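PDB 4NHB: TRAP dicarboxylate transporter-DctP subunit from Desulfovibrio desulfuricans subsp. desulfuricans, which binds sn-glycerol-3-phosphate and, as a periplasmic solute-binding protein of the TRAP family, probably delivers such a solute to a membrane transporter. Local coordinates for residues A[29-34]-A[87-92]; A[60-65]-A[249-254]. All blocks are in the same frame, centred on the assembly; numbering follows the deposited sequence.

Interaction 1 of 2, residues A[29-34]-A[87-92]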
ATOM      1  N   THR A  29      23.518  12.449 -11.487  1.00 26.49           N
ATOM      2  CA  THR A  29      23.364  11.080 -11.038  1.00 29.17           C
ATOM      3  C   THR A  29      21.921  10.650 -11.255  1.00 30.01           C
ATOM      4  O   THR A  29      20.996  11.322 -10.806  1.00 35.98           O
ATOM      5  CB  THR A  29      23.747  10.915  -9.540  1.00 36.50           C
ATOM      6  OG1 THR A  29      25.160  11.106  -9.363  1.00 39.06           O
ATOM      7  CG2 THR A  29      23.390   9.522  -9.042  1.00 30.51           C
ATOM      8  N   VAL A  30      21.719   9.552 -11.963  1.00 26.09           N
ATOM      9  CA  VAL A  30      20.362   9.065 -12.217  1.00 28.42           C
ATOM     10  C   VAL A  30      19.914   8.037 -11.193  1.00 26.30           C
ATOM     11  O   VAL A  30      20.629   7.076 -10.917  1.00 27.05           O
ATOM     12  CB  VAL A  30      20.218   8.458 -13.602  1.00 33.77           C
ATOM     13  CG1 VAL A  30      18.830   7.833 -13.756  1.00 34.83           C
ATOM     14  CG2 VAL A  30      20.438   9.527 -14.660  1.00 34.16           C
ATOM     15  N   ILE A  31      18.737   8.275 -10.611  1.00 23.31           N
ATOM     16  CA  ILE A  31      18.067   7.292  -9.746  1.00 18.64           C
ATOM     17  C   ILE A  31      16.833   6.673 -10.434  1.00 22.33           C
ATOM     18  O   ILE A  31      15.907   7.373 -10.826  1.00 23.58           O
ATOM     19  CB  ILE A  31      17.633   7.940  -8.407  1.00 15.31           C
ATOM     20  CG1 ILE A  31      18.862   8.324  -7.575  1.00 27.99           C
ATOM     21  CG2 ILE A  31      16.731   7.015  -7.622  1.00 13.50           C
ATOM     22  CD1 ILE A  31      18.528   9.112  -6.305  1.00 30.30           C
ATOM     23  N   LYS A  32      16.841   5.359 -10.577  1.00 12.30           N
ATOM     24  CA  LYS A  32      15.749   4.647 -11.206  1.00  9.36           C
ATOM     25  C   LYS A  32      14.875   4.108 -10.099  1.00  7.17           C
ATOM     26  O   LYS A  32      15.371   3.493  -9.167  1.00  8.82           O
ATOM     27  CB  LYS A  32      16.275   3.484 -12.011  1.00 10.00           C
ATOM     28  CG  LYS A  32      17.469   3.803 -12.912  1.00 19.81           C
ATOM     29  CD  LYS A  32      17.055   3.928 -14.336  1.00 26.40           C
ATOM     30  CE  LYS A  32      18.202   4.433 -15.211  1.00 34.55           C
ATOM     31  NZ  LYS A  32      18.763   3.368 -16.080  1.00 38.45           N
ATOM     32  N   MET A  33      13.580   4.387 -10.199  1.00 10.21           N
ATOM     33  CA  MET A  33      12.585   3.950  -9.260  1.00 11.80           C
ATOM     34  C   MET A  33      11.470   3.223  -9.976  1.00 10.64           C
ATOM     35  O   MET A  33      10.857   3.763 -10.903  1.00 12.03           O
ATOM     36  CB  MET A  33      11.955   5.159  -8.580  1.00  7.97           C
ATOM     37  CG  MET A  33      11.134   4.827  -7.373  1.00  9.34           C
ATOM     38  SD  MET A  33      10.282   6.274  -6.752  1.00 16.67           S
ATOM     39  CE  MET A  33      11.592   7.433  -6.426  1.00 33.59           C
ATOM     40  N   ALA A  34      11.164   2.032  -9.510  1.00 10.62           N
ATOM     41  CA  ALA A  34      10.060   1.273 -10.075  1.00 10.31           C
ATOM     42  C   ALA A  34       8.888   1.260  -9.127  1.00  9.44           C
ATOM     43  O   ALA A  34       9.049   1.331  -7.913  1.00  9.16           O
ATOM     44  CB  ALA A  34      10.488  -0.142 -10.346  1.00  8.31           C
ATOM     45  N   ILE A  87      18.536  -1.352  -9.748  1.00 13.16           N
ATOM     46  CA  ILE A  87      17.895  -0.022  -9.701  1.00 12.21           C
ATOM     47  C   ILE A  87      18.068   0.510  -8.285  1.00 12.98           C
ATOM     48  O   ILE A  87      18.349  -0.279  -7.377  1.00 14.35           O
ATOM     49  CB  ILE A  87      16.401  -0.020 -10.112  1.00 12.50           C
ATOM     50  CG1 ILE A  87      15.571  -0.866  -9.149  1.00 11.95           C
ATOM     51  CG2 ILE A  87      16.276  -0.460 -11.568  1.00 12.08           C
ATOM     52  CD1 ILE A  87      14.061  -0.880  -9.419  1.00 12.81           C
ATOM     53  N   GLN A  88      17.910   1.822  -8.082  1.00 11.38           N
ATOM     54  CA  GLN A  88      18.230   2.388  -6.767  1.00 13.47           C
ATOM     55  C   GLN A  88      17.039   2.418  -5.810  1.00  9.79           C
ATOM     56  O   GLN A  88      17.213   2.239  -4.602  1.00 11.49           O
ATOM     57  CB  GLN A  88      18.828   3.790  -6.882  1.00 19.61           C
ATOM     58  CG  GLN A  88      20.152   3.863  -7.631  1.00 21.37           C
ATOM     59  CD  GLN A  88      20.017   3.417  -9.049  1.00 17.44           C
ATOM     60  OE1 GLN A  88      19.132   3.860  -9.773  1.00 17.15           O
ATOM     61  NE2 GLN A  88      20.893   2.502  -9.464  1.00 27.49           N
ATOM     62  N   MET A  89      15.841   2.634  -6.346  1.00 12.34           N
ATOM     63  CA  MET A  89      14.653   2.785  -5.515  1.00 11.54           C
ATOM     64  C   MET A  89      13.428   2.048  -6.031  1.00 12.69           C
ATOM     65  O   MET A  89      13.357   1.686  -7.202  1.00 12.17           O
ATOM     66  CB  MET A  89      14.314   4.262  -5.415  1.00  8.01           C
ATOM     67  CG  MET A  89      15.369   5.032  -4.678  1.00  6.38           C
ATOM     68  SD  MET A  89      14.874   6.763  -4.444  1.00 14.85           S
ATOM     69  CE  MET A  89      13.490   6.625  -3.302  1.00 20.19           C
ATOM     70  N   CYS A  90      12.452   1.841  -5.154  1.00 12.81           N
ATOM     71  CA  CYS A  90      11.177   1.249  -5.577  1.00 12.81           C
ATOM     72  C   CYS A  90      10.088   1.696  -4.630  1.00 10.49           C
ATOM     73  O   CYS A  90      10.377   2.049  -3.497  1.00  7.35           O
ATOM     74  CB  CYS A  90      11.240  -0.291  -5.654  1.00 11.15           C
ATOM     75  SG  CYS A  90      11.396  -1.195  -4.120  1.00 10.24           S
ATOM     76  N   ALA A  91       8.849   1.736  -5.127  1.00  6.32           N
ATOM     77  CA  ALA A  91       7.675   2.018  -4.299  1.00  9.22           C
ATOM     78  C   ALA A  91       6.853   0.742  -4.197  1.00  9.71           C
ATOM     79  O   ALA A  91       6.487   0.154  -5.226  1.00  9.03           O
ATOM     80  CB  ALA A  91       6.821   3.106  -4.939  1.00  9.20           C
ATOM     81  N   THR A  92       6.573   0.308  -2.980  1.00 10.07           N
ATOM     82  CA  THR A  92       5.722  -0.852  -2.794  1.00 10.26           C
ATOM     83  C   THR A  92       5.170  -0.847  -1.376  1.00  5.61           C
ATOM     84  O   THR A  92       5.464   0.090  -0.588  1.00  5.60           O
ATOM     85  CB  THR A  92       6.480  -2.152  -3.178  1.00  8.33           C
ATOM     86  OG1 THR A  92       5.545  -3.213  -3.384  1.00  6.07           O
ATOM     87  CG2 THR A  92       7.462  -2.593  -2.105  1.00 12.36           C
TER

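Interaction 2 of 2, residues A[60-65]-A[249-254]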
ATOM      1  N   GLY A  60      19.575  19.952  -9.033  1.00 36.60           N
ATOM      2  CA  GLY A  60      19.702  19.456 -10.394  1.00 28.43           C
ATOM      3  C   GLY A  60      20.714  18.330 -10.504  1.00 30.23           C
ATOM      4  O   GLY A  60      20.861  17.691 -11.559  1.00 39.10           O
ATOM      5  N   LYS A  61      21.400  18.077  -9.397  1.00 28.30           N
ATOM      6  CA  LYS A  61      22.422  17.050  -9.326  1.00 26.37           C
ATOM      7  C   LYS A  61      21.865  15.645  -9.515  1.00 36.65           C
ATOM      8  O   LYS A  61      22.402  14.852 -10.291  1.00 39.82           O
ATOM      9  CB  LYS A  61      23.109  17.129  -7.972  1.00 27.94           C
ATOM     10  CG  LYS A  61      24.086  16.012  -7.752  1.00 30.03           C
ATOM     11  CD  LYS A  61      24.983  16.285  -6.572  1.00 33.48           C
ATOM     12  CE  LYS A  61      25.656  15.016  -6.116  1.00 38.03           C
ATOM     13  NZ  LYS A  61      26.656  15.266  -5.036  1.00 40.93           N
ATOM     14  N   TYR A  62      20.799  15.327  -8.782  1.00 34.64           N
ATOM     15  CA  TYR A  62      20.116  14.045  -8.967  1.00 27.86           C
ATOM     16  C   TYR A  62      18.910  14.214  -9.849  1.00 24.52           C
ATOM     17  O   TYR A  62      18.166  15.191  -9.725  1.00 28.62           O
ATOM     18  CB  TYR A  62      19.685  13.452  -7.645  1.00 26.62           C
ATOM     19  CG  TYR A  62      20.831  13.050  -6.756  1.00 26.68           C
ATOM     20  CD1 TYR A  62      21.414  11.810  -6.866  1.00 28.95           C
ATOM     21  CD2 TYR A  62      21.318  13.922  -5.798  1.00 30.56           C
ATOM     22  CE1 TYR A  62      22.456  11.429  -6.047  1.00 30.33           C
ATOM     23  CE2 TYR A  62      22.351  13.564  -4.971  1.00 33.20           C
ATOM     24  CZ  TYR A  62      22.933  12.315  -5.103  1.00 32.62           C
ATOM     25  OH  TYR A  62      23.970  11.951  -4.271  1.00 26.85           O
ATOM     26  N   GLU A  63      18.750  13.274 -10.774  1.00 23.51           N
ATOM     27  CA  GLU A  63      17.522  13.134 -11.525  1.00 23.23           C
ATOM     28  C   GLU A  63      16.921  11.755 -11.238  1.00 27.33           C
ATOM     29  O   GLU A  63      17.643  10.761 -11.085  1.00 26.54           O
ATOM     30  CB  GLU A  63      17.790  13.300 -13.014  1.00 35.17           C
ATOM     31  CG  GLU A  63      18.462  14.622 -13.353  1.00 41.33           C
ATOM     32  CD  GLU A  63      18.696  14.796 -14.840  1.00 45.72           C
ATOM     33  OE1 GLU A  63      18.701  13.783 -15.574  1.00 38.73           O
ATOM     34  OE2 GLU A  63      18.877  15.954 -15.274  1.00 54.03           O
ATOM     35  N   VAL A  64      15.595  11.709 -11.166  1.00 18.01           N
ATOM     36  CA  VAL A  64      14.876  10.479 -10.860  1.00 18.95           C
ATOM     37  C   VAL A  64      14.046  10.048 -12.042  1.00 12.63           C
ATOM     38  O   VAL A  64      13.205  10.805 -12.550  1.00 15.34           O
ATOM     39  CB  VAL A  64      13.955  10.690  -9.666  1.00 25.86           C
ATOM     40  CG1 VAL A  64      13.185   9.391  -9.325  1.00 22.71           C
ATOM     41  CG2 VAL A  64      14.760  11.182  -8.485  1.00 29.11           C
ATOM     42  N   GLN A  65      14.248   8.816 -12.475  1.00 11.55           N
ATOM     43  CA  GLN A  65      13.419   8.261 -13.523  1.00  8.01           C
ATOM     44  C   GLN A  65      12.426   7.287 -12.941  1.00 15.08           C
ATOM     45  O   GLN A  65      12.818   6.294 -12.323  1.00 16.49           O
ATOM     46  CB  GLN A  65      14.277   7.558 -14.582  1.00 11.15           C
ATOM     47  CG  GLN A  65      15.067   8.577 -15.424  1.00 22.67           C
ATOM     48  CD  GLN A  65      16.070   7.938 -16.370  1.00 21.56           C
ATOM     49  OE1 GLN A  65      15.950   6.777 -16.728  1.00 14.84           O
ATOM     50  NE2 GLN A  65      17.079   8.702 -16.754  1.00 24.08           N
ATOM     51  N   SER A 249      26.260   5.264   0.429  1.00 32.48           N
ATOM     52  CA  SER A 249      27.418   5.600  -0.377  1.00 32.81           C
ATOM     53  C   SER A 249      27.452   7.096  -0.678  1.00 36.75           C
ATOM     54  O   SER A 249      28.470   7.633  -1.114  1.00 33.53           O
ATOM     55  CB  SER A 249      27.406   4.800  -1.679  1.00 26.97           C
ATOM     56  OG  SER A 249      26.585   5.411  -2.667  1.00 25.91           O
ATOM     57  N   LEU A 250      26.340   7.778  -0.443  1.00 31.31           N
ATOM     58  CA  LEU A 250      26.247   9.200  -0.774  1.00 24.11           C
ATOM     59  C   LEU A 250      26.722  10.090   0.402  1.00 25.12           C
ATOM     60  O   LEU A 250      26.788   9.643   1.542  1.00 24.14           O
ATOM     61  CB  LEU A 250      24.802   9.576  -1.152  1.00 23.08           C
ATOM     62  CG  LEU A 250      24.101   8.632  -2.129  1.00 21.42           C
ATOM     63  CD1 LEU A 250      22.673   9.052  -2.382  1.00 17.03           C
ATOM     64  CD2 LEU A 250      24.865   8.629  -3.436  1.00 23.62           C
ATOM     65  N   PRO A 251      27.024  11.363   0.123  1.00 22.03           N
ATOM     66  CA  PRO A 251      27.372  12.295   1.202  1.00 31.76           C
ATOM     67  C   PRO A 251      26.225  12.479   2.206  1.00 31.84           C
ATOM     68  O   PRO A 251      25.050  12.352   1.822  1.00 26.10           O
ATOM     69  CB  PRO A 251      27.641  13.604   0.454  1.00 31.77           C
ATOM     70  CG  PRO A 251      27.902  13.200  -0.958  1.00 28.33           C
ATOM     71  CD  PRO A 251      27.070  12.008  -1.201  1.00 24.50           C
ATOM     72  N   GLU A 252      26.547  12.759   3.470  1.00 36.73           N
ATOM     73  CA  GLU A 252      25.499  12.943   4.485  1.00 43.95           C
ATOM     74  C   GLU A 252      24.509  14.020   4.041  1.00 38.99           C
ATOM     75  O   GLU A 252      23.320  13.958   4.373  1.00 33.05           O
ATOM     76  CB  GLU A 252      26.077  13.296   5.855  1.00 47.73           C
ATOM     77  CG  GLU A 252      26.161  12.107   6.835  1.00 54.99           C
ATOM     78  CD  GLU A 252      24.786  11.583   7.296  1.00 55.92           C
ATOM     79  OE1 GLU A 252      23.926  12.387   7.732  1.00 54.07           O
ATOM     80  OE2 GLU A 252      24.577  10.353   7.231  1.00 56.01           O
ATOM     81  N   GLN A 253      24.995  14.993   3.274  1.00 32.05           N
ATOM     82  CA  GLN A 253      24.122  16.039   2.746  1.00 29.34           C
ATOM     83  C   GLN A 253      23.114  15.477   1.749  1.00 35.79           C
ATOM     84  O   GLN A 253      21.945  15.865   1.740  1.00 36.00           O
ATOM     85  CB  GLN A 253      24.946  17.110   2.048  1.00 26.74           C
ATOM     86  CG  GLN A 253      24.132  18.325   1.550  1.00 45.09           C
ATOM     87  CD  GLN A 253      24.945  19.267   0.643  1.00 68.43           C
ATOM     88  OE1 GLN A 253      25.765  18.822  -0.160  1.00 70.56           O
ATOM     89  NE2 GLN A 253      24.714  20.571   0.780  1.00 64.87           N
ATOM     90  N   ASP A 254      23.574  14.583   0.880  1.00 30.60           N
ATOM     91  CA  ASP A 254      22.724  14.062  -0.179  1.00 25.54           C
ATOM     92  C   ASP A 254      21.692  13.155   0.445  1.00 22.90           C
ATOM     93  O   ASP A 254      20.540  13.131   0.023  1.00 27.78           O
ATOM     94  CB  ASP A 254      23.558  13.335  -1.241  1.00 28.58           C
ATOM     95  CG  ASP A 254      24.539  14.271  -1.970  1.00 36.22           C
ATOM     96  OD1 ASP A 254      25.107  15.182  -1.318  1.00 35.26           O
ATOM     97  OD2 ASP A 254      24.730  14.109  -3.195  1.00 35.17           O
TER

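Interaction 1 of 2, residues A[29-34]-A[87-92]
The carbonyl oxygen of Lys32 is gripped twice from the facing segment 87-92: Met89 N donates to Lys32 O at 3.0 Å, and the preceding amide, that of Gln88, adds a weak and bent bond. Just before the strand proper begins, Gln88 stands in for a backbone partner. Its side chain doubles back at chi2 (62°), which brings the amide oxygen round to the backbone of strand 30-34, and Lys32 N meets Gln88 OE1 at 2.9 Å in an almost straight bond (175° at the hydrogen), lying in the plane of the side-chain amide. Farther along, regular parallel pairing takes over. Ala34 N donates to Met89 O, and Ala91 N closes on Ala34 O at 2.8 Å. Met33 CA also points its hydrogen at Met89 O, 3.2 Å away.

On one face of the sheet the two methionines meet through their terminal methyls, Met33 CE and Met89 CE being 3.7 Å apart, while Ile31 CG2 rests on Met89 SD. Phe50 of helix 42-57 packs on both methionines. On the other face the Ile87 CD1 methyl touches Ala34 CB at 3.8 Å, and Cys90 packs on helix 75-84. Neighbouring parallel strands with helices on both faces are characteristic of the alpha/beta lobes of periplasmic binding proteins, and here the side chain of Ala91 comes within about 10 Å of the bound sn-glycerol-3-phosphate.

Interaction 2 of 2, residues A[60-65]-A[249-254]
The Tyr62 ring presents its hydroxyl-bearing edge to the carboxylate of Asp254, which lies close to the ring plane with its own plane turned 83° from it. Leu250 CD1 comes in obliquely, 4.3 Å from Tyr62 CZ, and Leu54 of helix 42-57 and Ile31 of strand 30-34 also pack against the tyrosine. In the alpha/beta fold of a periplasmic binding protein, this contact ties the lead-in to strand 63-67 to the first turn of the long helix 252-286, where Pro251 holds the N-cap position.

One oxygen does the polar work. Tyr62 OH donates to Asp254 OD2 at 2.5 Å, where it meets the anti lone pair of that oxygen. The salt bridge from Lys61 NZ to Asp254 OD2, at 2.9 Å, takes the syn lone pair, on the side of OD1. With CG anti to the backbone N (chi1 174°) and the rest of the chain extended, Lys61 runs out to the carboxylate and crosses it at about a right angle. A nearby ammonium and a phenol donor, together with a place in the first turn of a helix, would be expected to favour the ionised aspartate.

Leu250 packs against the hydroxyl as well: both of its methyls lie near the phenol oxygen, with Leu250 CD2 at 3.5 Å from Tyr62 OH.

In the fold
Both contacts reach the same sheet, since strand 30-34 of interaction 1 has strand 63-67 of interaction 2 as its other parallel neighbour. Backbone hydrogen bonds of Ile31 with Glu63 and Gln65 join them directly, and the centres of the two contacts are about 12 Å apart. Interaction 1 is mostly buried and extends toward the ligand side of the lobe, held by main-chain amides, one glutamine side chain and methionine-rich apolar packing. Interaction 2 lies farther out, its centre about 26 Å from the chain centre and away from the annotated sites; it is partly buried, covers much less area, and depends on charged and phenolic side chains meeting a helix start. Helix 42-57 packs against residues of both.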